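Long-range contacts in Mgp-operon protein 3 (Mycoplasma pneumoniae M129, PDB 6TM0), which probably mediates adhesion of the mycoplasma to host cells by binding sialylated oligosaccharides: residues A[578-583]-A[604-609]; A[210-215]-A[634-639]; A[185-190]-A[215-220]. All blocks are in the same frame, centred on the assembly; numbering follows the deposited sequence.

Interaction 1. Residues A[578-583]-A[604-609]; sequences AWSTTA and PINGLF. With SIA (N-acetyl-alpha-neuraminic acid), chain C.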
loop_
_atom_site.group_PDB
_atom_site.type_symbol
_atom_site.label_atom_id
_atom_site.label_comp_id
_atom_site.label_asym_id
_atom_site.label_seq_id
_atom_site.Cartn_x
_atom_site.Cartn_y
_atom_site.Cartn_z
ATOM N N ALA A 578 1.553 19.618 1.836
ATOM C CA ALA A 578 0.433 18.738 2.217
ATOM C C ALA A 578 -0.349 19.285 3.432
ATOM O O ALA A 578 0.245 19.884 4.335
ATOM C CB ALA A 578 0.931 17.327 2.495
ATOM N N TRP A 579 -1.683 19.071 3.439
ATOM C CA TRP A 579 -2.608 19.554 4.475
ATOM C C TRP A 579 -3.776 18.579 4.753
ATOM O O TRP A 579 -4.212 17.849 3.856
ATOM C CB TRP A 579 -3.170 20.954 4.095
ATOM C CG TRP A 579 -3.951 20.945 2.812
ATOM C CD1 TRP A 579 -5.265 20.610 2.656
ATOM C CD2 TRP A 579 -3.424 21.119 1.492
ATOM N NE1 TRP A 579 -5.594 20.585 1.321
ATOM C CE2 TRP A 579 -4.488 20.909 0.584
ATOM C CE3 TRP A 579 -2.155 21.454 0.986
ATOM C CZ2 TRP A 579 -4.332 21.045 -0.799
ATOM C CZ3 TRP A 579 -2.001 21.592 -0.388
ATOM C CH2 TRP A 579 -3.080 21.385 -1.264
ATOM N N SER A 580 -4.326 18.662 5.988
ATOM C CA SER A 580 -5.473 17.904 6.502
ATOM C C SER A 580 -6.721 18.136 5.624
ATOM O O SER A 580 -6.891 19.221 5.051
ATOM C CB SER A 580 -5.747 18.311 7.948
ATOM O OG SER A 580 -6.824 17.612 8.543
ATOM N N THR A 581 -7.554 17.097 5.476
ATOM C CA THR A 581 -8.755 17.122 4.636
ATOM C C THR A 581 -9.982 16.583 5.381
ATOM O O THR A 581 -10.967 16.190 4.756
ATOM C CB THR A 581 -8.490 16.405 3.301
ATOM O OG1 THR A 581 -7.969 15.093 3.538
ATOM C CG2 THR A 581 -7.555 17.184 2.396
ATOM N N THR A 582 -9.920 16.569 6.723
ATOM C CA THR A 582 -11.011 16.119 7.581
ATOM C C THR A 582 -12.186 17.070 7.408
ATOM O O THR A 582 -11.986 18.292 7.424
ATOM C CB THR A 582 -10.576 16.120 9.051
ATOM O OG1 THR A 582 -9.209 15.734 9.157
ATOM C CG2 THR A 582 -11.438 15.218 9.905
ATOM N N ALA A 583 -13.405 16.507 7.224
ATOM C CA ALA A 583 -14.655 17.262 7.040
ATOM C C ALA A 583 -14.901 18.193 8.233
ATOM O O ALA A 583 -14.615 17.803 9.367
ATOM C CB ALA A 583 -15.820 16.297 6.865
ATOM N N PRO A 604 -4.891 24.364 2.699
ATOM C CA PRO A 604 -4.995 24.185 4.167
ATOM C C PRO A 604 -6.177 24.916 4.837
ATOM O O PRO A 604 -6.641 25.937 4.315
ATOM C CB PRO A 604 -3.633 24.685 4.686
ATOM C CG PRO A 604 -2.714 24.626 3.522
ATOM C CD PRO A 604 -3.553 24.856 2.304
ATOM N N ILE A 605 -6.674 24.379 5.977
ATOM C CA ILE A 605 -7.797 24.931 6.754
ATOM C C ILE A 605 -7.808 24.405 8.210
ATOM O O ILE A 605 -8.315 25.088 9.104
ATOM C CB ILE A 605 -9.182 24.713 6.036
ATOM C CG1 ILE A 605 -10.254 25.725 6.536
ATOM C CG2 ILE A 605 -9.669 23.241 6.130
ATOM C CD1 ILE A 605 -11.537 25.845 5.667
ATOM N N ASN A 606 -7.298 23.180 8.426
ATOM C CA ASN A 606 -7.302 22.556 9.741
ATOM C C ASN A 606 -6.044 22.830 10.543
ATOM O O ASN A 606 -4.963 23.022 9.984
ATOM C CB ASN A 606 -7.594 21.074 9.638
ATOM C CG ASN A 606 -8.976 20.774 9.104
ATOM O OD1 ASN A 606 -9.955 21.469 9.396
ATOM N ND2 ASN A 606 -9.097 19.715 8.316
ATOM N N GLY A 607 -6.241 22.918 11.853
ATOM C CA GLY A 607 -5.231 23.188 12.869
ATOM C C GLY A 607 -5.870 23.194 14.240
ATOM O O GLY A 607 -7.014 22.751 14.382
ATOM N N LEU A 608 -5.160 23.704 15.260
ATOM C CA LEU A 608 -5.709 23.780 16.622
ATOM C C LEU A 608 -6.681 24.952 16.760
ATOM O O LEU A 608 -6.277 26.107 16.607
ATOM C CB LEU A 608 -4.594 23.865 17.683
ATOM C CG LEU A 608 -5.041 23.976 19.138
ATOM C CD1 LEU A 608 -4.835 22.682 19.862
ATOM C CD2 LEU A 608 -4.295 25.082 19.850
ATOM N N PHE A 609 -7.957 24.640 17.049
ATOM C CA PHE A 609 -9.031 25.609 17.288
ATOM C C PHE A 609 -9.494 25.403 18.726
ATOM O O PHE A 609 -9.873 24.285 19.108
ATOM C CB PHE A 609 -10.203 25.418 16.310
ATOM C CG PHE A 609 -9.940 25.798 14.872
ATOM C CD1 PHE A 609 -9.364 24.891 13.988
ATOM C CD2 PHE A 609 -10.323 27.038 14.385
ATOM C CE1 PHE A 609 -9.163 25.222 12.650
ATOM C CE2 PHE A 609 -10.126 27.368 13.045
ATOM C CZ PHE A 609 -9.560 26.452 12.185
HETATM C C1 SIA C . -7.055 29.062 18.585
HETATM C C2 SIA C . -6.434 30.278 17.864
HETATM C C3 SIA C . -5.025 30.070 17.341
HETATM C C4 SIA C . -5.008 29.089 16.166
HETATM C C5 SIA C . -6.070 29.379 15.110
HETATM C C6 SIA C . -7.429 29.728 15.728
HETATM C C7 SIA C . -8.454 30.279 14.736
HETATM C C8 SIA C . -9.777 30.769 15.330
HETATM C C9 SIA C . -10.904 30.797 14.314
HETATM C C10 SIA C . -5.685 28.224 12.974
HETATM C C11 SIA C . -5.660 26.885 12.300
HETATM N N5 SIA C . -6.183 28.241 14.210
HETATM O O1A SIA C . -8.260 28.868 18.650
HETATM O O1B SIA C . -6.192 28.249 19.141
HETATM O O4 SIA C . -3.711 29.008 15.575
HETATM O O6 SIA C . -7.305 30.671 16.811
HETATM O O7 SIA C . -7.878 31.347 13.995
HETATM O O8 SIA C . -10.189 29.987 16.452
HETATM O O9 SIA C . -10.584 31.632 13.213
HETATM O O10 SIA C . -5.261 29.238 12.428
#
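Pro604 lies over one face of the Trp579 indole, its CD 4.2 Å from the centroid of the five-membered ring and 28° off the ring normal, a CH-pi contact. The proline nitrogen sits above the same face, offset toward the rim, and Pro604 CG comes within 3.7 Å of Trp579 CB. The two side chains meet at about a right angle. Setting CG of Trp579 between its backbone N and carbonyl carbon (chi1 61°) brings the indole beneath the proline.

The polar half of the contact belongs to Asn606, whose ND2 serves two acceptors. It donates to Ser580 OG at 3.1 Å, with the hydroxyl tilted 19° from the amide plane, and more weakly to Thr582 O at 3.3 Å.

Further out, Thr619 N donates to Asn606 OD1, so both ends of the amide are held. Trp579 NE1 is bonded to Gly600 O, and the ring of Tyr638 meets the indole nearly at right angles. Beyond Asn606 the 604-609 loop reaches the sialic acid: Phe609 turns a ring face to SIA N5, 4.1 Å above the ring plane, and Leu608 O accepts a weak bond from that N-H.

Because Ser580 OG accepts from Asn606 and also bonds Asp671 OD2, its own proton probably goes to that carboxylate, relaying the bonding from the amide to an acidic group of helix 666-673.

Interaction 2. Residues A[210-215]-A[634-639]; sequences KNNPGP and VQTTYP. With SIA (N-acetyl-alpha-neuraminic acid), chain C.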
loop_
_atom_site.group_PDB
_atom_site.type_symbol
_atom_site.label_atom_id
_atom_site.label_comp_id
_atom_site.label_asym_id
_atom_site.label_seq_id
_atom_site.Cartn_x
_atom_site.Cartn_y
_atom_site.Cartn_z
ATOM N N LYS A 210 -11.657 33.483 1.432
ATOM C CA LYS A 210 -12.887 34.046 2.005
ATOM C C LYS A 210 -13.499 33.076 3.007
ATOM O O LYS A 210 -13.606 31.882 2.730
ATOM C CB LYS A 210 -13.887 34.382 0.889
ATOM C CG LYS A 210 -15.119 35.168 1.322
ATOM C CD LYS A 210 -16.110 35.290 0.170
ATOM C CE LYS A 210 -17.174 34.217 0.162
ATOM N NZ LYS A 210 -18.406 34.685 0.830
ATOM N N ASN A 211 -13.851 33.595 4.196
ATOM C CA ASN A 211 -14.439 32.841 5.303
ATOM C C ASN A 211 -13.512 31.707 5.836
ATOM O O ASN A 211 -13.948 30.885 6.652
ATOM C CB ASN A 211 -15.847 32.322 4.934
ATOM C CG ASN A 211 -16.858 33.417 4.678
ATOM O OD1 ASN A 211 -17.113 34.276 5.523
ATOM N ND2 ASN A 211 -17.468 33.408 3.507
ATOM N N ASN A 212 -12.228 31.694 5.415
ATOM C CA ASN A 212 -11.266 30.692 5.881
ATOM C C ASN A 212 -10.821 31.044 7.318
ATOM O O ASN A 212 -10.253 32.118 7.540
ATOM C CB ASN A 212 -10.087 30.582 4.925
ATOM C CG ASN A 212 -9.176 29.432 5.216
ATOM O OD1 ASN A 212 -8.435 29.428 6.202
ATOM N ND2 ASN A 212 -9.197 28.439 4.346
ATOM N N PRO A 213 -11.118 30.171 8.308
ATOM C CA PRO A 213 -10.786 30.500 9.705
ATOM C C PRO A 213 -9.417 30.039 10.222
ATOM O O PRO A 213 -9.129 30.205 11.413
ATOM C CB PRO A 213 -11.924 29.833 10.493
ATOM C CG PRO A 213 -12.488 28.766 9.569
ATOM C CD PRO A 213 -11.833 28.881 8.225
ATOM N N GLY A 214 -8.591 29.466 9.351
ATOM C CA GLY A 214 -7.296 28.950 9.764
ATOM C C GLY A 214 -6.065 29.615 9.185
ATOM O O GLY A 214 -5.372 28.970 8.398
ATOM N N PRO A 215 -5.686 30.858 9.591
ATOM C CA PRO A 215 -4.445 31.457 9.048
ATOM C C PRO A 215 -3.191 30.674 9.412
ATOM O O PRO A 215 -2.281 30.600 8.590
ATOM C CB PRO A 215 -4.403 32.856 9.668
ATOM C CG PRO A 215 -5.338 32.832 10.808
ATOM C CD PRO A 215 -6.361 31.774 10.535
ATOM N N VAL A 634 -17.193 28.884 2.377
ATOM C CA VAL A 634 -15.931 28.866 3.107
ATOM C C VAL A 634 -14.919 28.423 2.049
ATOM O O VAL A 634 -15.033 27.329 1.512
ATOM C CB VAL A 634 -15.933 27.992 4.380
ATOM C CG1 VAL A 634 -14.701 28.277 5.227
ATOM C CG2 VAL A 634 -17.195 28.224 5.196
ATOM N N GLN A 635 -14.025 29.339 1.664
ATOM C CA GLN A 635 -13.022 29.192 0.603
ATOM C C GLN A 635 -11.707 28.639 1.083
ATOM O O GLN A 635 -11.323 28.844 2.240
ATOM C CB GLN A 635 -12.762 30.543 -0.089
ATOM C CG GLN A 635 -13.955 31.129 -0.809
ATOM C CD GLN A 635 -13.485 31.989 -1.927
ATOM O OE1 GLN A 635 -12.623 32.854 -1.752
ATOM N NE2 GLN A 635 -14.021 31.751 -3.112
ATOM N N THR A 636 -10.980 27.998 0.142
ATOM C CA THR A 636 -9.675 27.356 0.349
ATOM C C THR A 636 -8.839 27.418 -0.976
ATOM O O THR A 636 -9.427 27.292 -2.056
ATOM C CB THR A 636 -9.891 25.971 0.977
ATOM O OG1 THR A 636 -8.640 25.357 1.135
ATOM C CG2 THR A 636 -10.868 25.076 0.199
ATOM N N THR A 637 -7.498 27.706 -0.893
ATOM C CA THR A 637 -6.619 27.899 -2.081
ATOM C C THR A 637 -5.224 27.203 -1.931
ATOM O O THR A 637 -4.725 27.143 -0.800
ATOM C CB THR A 637 -6.517 29.436 -2.418
ATOM O OG1 THR A 637 -6.341 29.635 -3.819
ATOM C CG2 THR A 637 -5.415 30.177 -1.654
ATOM N N TYR A 638 -4.590 26.712 -3.069
ATOM C CA TYR A 638 -3.272 26.026 -3.060
ATOM C C TYR A 638 -2.153 26.919 -2.512
ATOM O O TYR A 638 -2.028 28.049 -3.006
ATOM C CB TYR A 638 -2.870 25.471 -4.447
ATOM C CG TYR A 638 -1.764 24.430 -4.382
ATOM C CD1 TYR A 638 -2.060 23.082 -4.207
ATOM C CD2 TYR A 638 -0.419 24.797 -4.463
ATOM C CE1 TYR A 638 -1.049 22.123 -4.087
ATOM C CE2 TYR A 638 0.601 23.848 -4.345
ATOM C CZ TYR A 638 0.279 22.509 -4.162
ATOM O OH TYR A 638 1.249 21.546 -4.014
ATOM N N PRO A 639 -1.316 26.423 -1.541
ATOM C CA PRO A 639 -0.260 27.273 -0.938
ATOM C C PRO A 639 0.894 27.753 -1.874
ATOM O O PRO A 639 2.048 27.306 -1.805
ATOM C CB PRO A 639 0.254 26.430 0.240
ATOM C CG PRO A 639 -0.145 25.070 -0.046
ATOM C CD PRO A 639 -1.398 25.125 -0.848
HETATM C C1 SIA C . -7.055 29.062 18.585
HETATM C C2 SIA C . -6.434 30.278 17.864
HETATM C C3 SIA C . -5.025 30.070 17.341
HETATM C C4 SIA C . -5.008 29.089 16.166
HETATM C C5 SIA C . -6.070 29.379 15.110
HETATM C C6 SIA C . -7.429 29.728 15.728
HETATM C C7 SIA C . -8.454 30.279 14.736
HETATM C C8 SIA C . -9.777 30.769 15.330
HETATM C C9 SIA C . -10.904 30.797 14.314
HETATM C C10 SIA C . -5.685 28.224 12.974
HETATM C C11 SIA C . -5.660 26.885 12.300
HETATM N N5 SIA C . -6.183 28.241 14.210
HETATM O O1A SIA C . -8.260 28.868 18.650
HETATM O O1B SIA C . -6.192 28.249 19.141
HETATM O O4 SIA C . -3.711 29.008 15.575
HETATM O O6 SIA C . -7.305 30.671 16.811
HETATM O O7 SIA C . -7.878 31.347 13.995
HETATM O O8 SIA C . -10.189 29.987 16.452
HETATM O O9 SIA C . -10.584 31.632 13.213
HETATM O O10 SIA C . -5.261 29.238 12.428
#
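Asn212 reaches from an Asx turn to the backbone of Gln635, joining a loop on the sialic acid site to a loop from the MgpC adhesin part of the chain, far away in sequence. The turn is closed by Gly214 N, which donates to Asn212 OD1 at 3.2 Å.

Of the hydrogen bonds across the contact, that of the Asn212 amide is well aligned: ND2 lies 3.0 Å from Gln635 O, in the carbonyl plane, and the acceptor in turn lies almost in the amide plane. CG of Asn212 stands opposite its backbone N (chi1 -171°), which carries the amide toward the 634-639 loop, and chi2 of -71° then turns ND2 to Gln635 O and OD1 to Gly214 N. Between backbones, Gln635 N donates to Lys210 O at 2.8 Å. A weak bond from Lys210 N to Gln635 OE1 completes the set, and the Gln635 chain, extended beyond CG, runs alongside Lys210 CB to make it.

Charge enters from the flank. Lys210 bends away at its end to form a salt bridge with Glu632, while Asn211 ND2 is bonded to Glu633 O and Gln635 NE2 to Glu633 OE1, so the residues just before Val634 hold the polar ends of three side chains.

Apolar packing is slight. Val634 CG1 points at the Asn211 carbonyl and touches Pro213 CD at 4.2 Å, the two side chains crossing at about a right angle. On the sugar side, Pro213 O accepts from two hydroxyls of the sialic acid, O7 at 3.1 Å and O9 at 2.7 Å.

Interaction 3. Residues A[185-190]-A[215-220]; sequences VAQDTV and PKAVTG. With SIA (N-acetyl-alpha-neuraminic acid), chain C.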
loop_
_atom_site.group_PDB
_atom_site.type_symbol
_atom_site.label_atom_id
_atom_site.label_comp_id
_atom_site.label_asym_id
_atom_site.label_seq_id
_atom_site.Cartn_x
_atom_site.Cartn_y
_atom_site.Cartn_z
ATOM N N VAL A 185 5.619 25.699 6.708
ATOM C CA VAL A 185 5.243 27.074 7.047
ATOM C C VAL A 185 3.682 27.214 7.166
ATOM O O VAL A 185 2.959 26.294 6.784
ATOM C CB VAL A 185 5.929 28.069 6.052
ATOM C CG1 VAL A 185 5.231 28.131 4.702
ATOM C CG2 VAL A 185 6.098 29.457 6.652
ATOM N N ALA A 186 3.182 28.308 7.772
ATOM C CA ALA A 186 1.740 28.566 7.897
ATOM C C ALA A 186 1.243 29.246 6.585
ATOM O O ALA A 186 2.063 29.853 5.884
ATOM C CB ALA A 186 1.477 29.451 9.101
ATOM N N GLN A 187 -0.066 29.144 6.241
ATOM C CA GLN A 187 -0.539 29.716 4.975
ATOM C C GLN A 187 -0.695 31.264 4.984
ATOM O O GLN A 187 -0.744 31.871 3.902
ATOM C CB GLN A 187 -1.799 29.021 4.438
ATOM C CG GLN A 187 -3.107 29.302 5.157
ATOM C CD GLN A 187 -4.278 28.655 4.437
ATOM O OE1 GLN A 187 -4.323 28.539 3.192
ATOM N NE2 GLN A 187 -5.260 28.216 5.212
ATOM N N ASP A 188 -0.723 31.902 6.173
ATOM C CA ASP A 188 -0.806 33.356 6.244
ATOM C C ASP A 188 0.556 33.982 5.908
ATOM O O ASP A 188 0.615 35.102 5.386
ATOM C CB ASP A 188 -1.394 33.840 7.581
ATOM C CG ASP A 188 -0.727 33.408 8.882
ATOM O OD1 ASP A 188 0.007 32.391 8.877
ATOM O OD2 ASP A 188 -0.948 34.084 9.907
ATOM N N THR A 189 1.644 33.217 6.141
ATOM C CA THR A 189 3.009 33.610 5.794
ATOM C C THR A 189 3.160 33.494 4.265
ATOM O O THR A 189 3.783 34.358 3.646
ATOM C CB THR A 189 4.027 32.729 6.541
ATOM O OG1 THR A 189 3.770 32.815 7.942
ATOM C CG2 THR A 189 5.477 33.131 6.263
ATOM N N VAL A 190 2.571 32.429 3.663
ATOM C CA VAL A 190 2.634 32.174 2.220
ATOM C C VAL A 190 2.008 33.325 1.418
ATOM O O VAL A 190 2.686 33.894 0.565
ATOM C CB VAL A 190 2.063 30.770 1.819
ATOM C CG1 VAL A 190 1.810 30.649 0.313
ATOM C CG2 VAL A 190 2.980 29.651 2.286
ATOM N N PRO A 215 -5.686 30.858 9.591
ATOM C CA PRO A 215 -4.445 31.457 9.048
ATOM C C PRO A 215 -3.191 30.674 9.412
ATOM O O PRO A 215 -2.281 30.600 8.590
ATOM C CB PRO A 215 -4.403 32.856 9.668
ATOM C CG PRO A 215 -5.338 32.832 10.808
ATOM C CD PRO A 215 -6.361 31.774 10.535
ATOM N N LYS A 216 -3.175 30.039 10.613
ATOM C CA LYS A 216 -2.053 29.261 11.150
ATOM C C LYS A 216 -2.038 27.815 10.660
ATOM O O LYS A 216 -1.395 26.954 11.281
ATOM C CB LYS A 216 -2.021 29.338 12.696
ATOM C CG LYS A 216 -1.870 30.748 13.271
ATOM C CD LYS A 216 -0.452 31.280 13.090
ATOM C CE LYS A 216 -0.411 32.746 12.744
ATOM N NZ LYS A 216 0.759 33.067 11.884
ATOM N N ALA A 217 -2.728 27.548 9.532
ATOM C CA ALA A 217 -2.798 26.211 8.948
ATOM C C ALA A 217 -1.480 25.869 8.243
ATOM O O ALA A 217 -0.962 26.667 7.455
ATOM C CB ALA A 217 -3.975 26.109 7.986
ATOM N N VAL A 218 -0.925 24.692 8.577
ATOM C CA VAL A 218 0.335 24.175 8.041
ATOM C C VAL A 218 0.190 23.830 6.560
ATOM O O VAL A 218 -0.784 23.205 6.153
ATOM C CB VAL A 218 0.911 23.006 8.885
ATOM C CG1 VAL A 218 2.399 22.816 8.620
ATOM C CG2 VAL A 218 0.675 23.233 10.375
ATOM N N THR A 219 1.144 24.305 5.761
ATOM C CA THR A 219 1.206 24.139 4.310
ATOM C C THR A 219 1.769 22.755 3.938
ATOM O O THR A 219 1.393 22.198 2.898
ATOM C CB THR A 219 2.002 25.299 3.674
ATOM O OG1 THR A 219 3.296 25.361 4.277
ATOM C CG2 THR A 219 1.297 26.653 3.797
ATOM N N GLY A 220 2.652 22.219 4.787
ATOM C CA GLY A 220 3.251 20.900 4.600
ATOM C C GLY A 220 4.225 20.506 5.691
ATOM O O GLY A 220 3.928 20.650 6.878
HETATM C C1 SIA C . -7.055 29.062 18.585
HETATM C C2 SIA C . -6.434 30.278 17.864
HETATM C C3 SIA C . -5.025 30.070 17.341
HETATM C C4 SIA C . -5.008 29.089 16.166
HETATM C C5 SIA C . -6.070 29.379 15.110
HETATM C C6 SIA C . -7.429 29.728 15.728
HETATM C C7 SIA C . -8.454 30.279 14.736
HETATM C C8 SIA C . -9.777 30.769 15.330
HETATM C C9 SIA C . -10.904 30.797 14.314
HETATM C C10 SIA C . -5.685 28.224 12.974
HETATM C C11 SIA C . -5.660 26.885 12.300
HETATM N N5 SIA C . -6.183 28.241 14.210
HETATM O O1A SIA C . -8.260 28.868 18.650
HETATM O O1B SIA C . -6.192 28.249 19.141
HETATM O O4 SIA C . -3.711 29.008 15.575
HETATM O O6 SIA C . -7.305 30.671 16.811
HETATM O O7 SIA C . -7.878 31.347 13.995
HETATM O O8 SIA C . -10.189 29.987 16.452
HETATM O O9 SIA C . -10.584 31.632 13.213
HETATM O O10 SIA C . -5.261 29.238 12.428
#
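Val185 O is gripped twice by Thr219: the backbone N donates at 2.9 Å with an N-H...O angle of 161°, and the hydroxyl OG1 donates at 2.7 Å from above the carbonyl plane. With OG1 tucked between the threonine's backbone N and carbonyl carbon (chi1 56°), both donors of the one residue face the same oxygen.

The backbone bond from Thr219 N and the one from Gln187 N to Ala217 O, at 2.9 Å, frame a single antiparallel beta bridge in which Ala186 and Val218 form a non-hydrogen-bonded pair. The bridge runs straight into helix 187-192, with Ala186 at its N-cap position. Within the frame, the CA-H of Ala186 leans on Ala217 O and that of Val218 on Val185 O.

Thr219 CG2 fills the corner between bridge and helix, packing on Val190 CG2 and the aliphatic start of Gln187. At the other end, Asp188 N donates weakly to Pro215 O. Trp200 of helix 200-207 packs on Asp188 and Pro215.

Lys216 N donates to the acetamido oxygen SIA O10 at 2.9 Å. Its side chain starts away from the helix, then bends back to Asp188, where NZ makes a salt bridge on the syn lone pair of OD2 at 2.8 Å.

The three contacts sit 10 to 11 Å apart, centre to centre, and together contribute to the binding of one sialic acid: interaction 1 supplies Leu608 O and the Phe609 ring, interaction 2 supplies Pro213 O, and interaction 3 supplies Lys216 N, with Thr610 OG1 as a further partner. Gln187 of interaction 3 joins it to the other two contacts, its NE2 lying 2.8 Å from Pro604 O and 3.3 Å from Gly214 O, both probable hydrogen bonds. Interactions 2 and 3 share Pro215 and cross along the chain, while interaction 1 is nested inside the loop that interaction 2 closes. In interaction 3, the side chain of Lys216 is about 7 Å from a bound galactose.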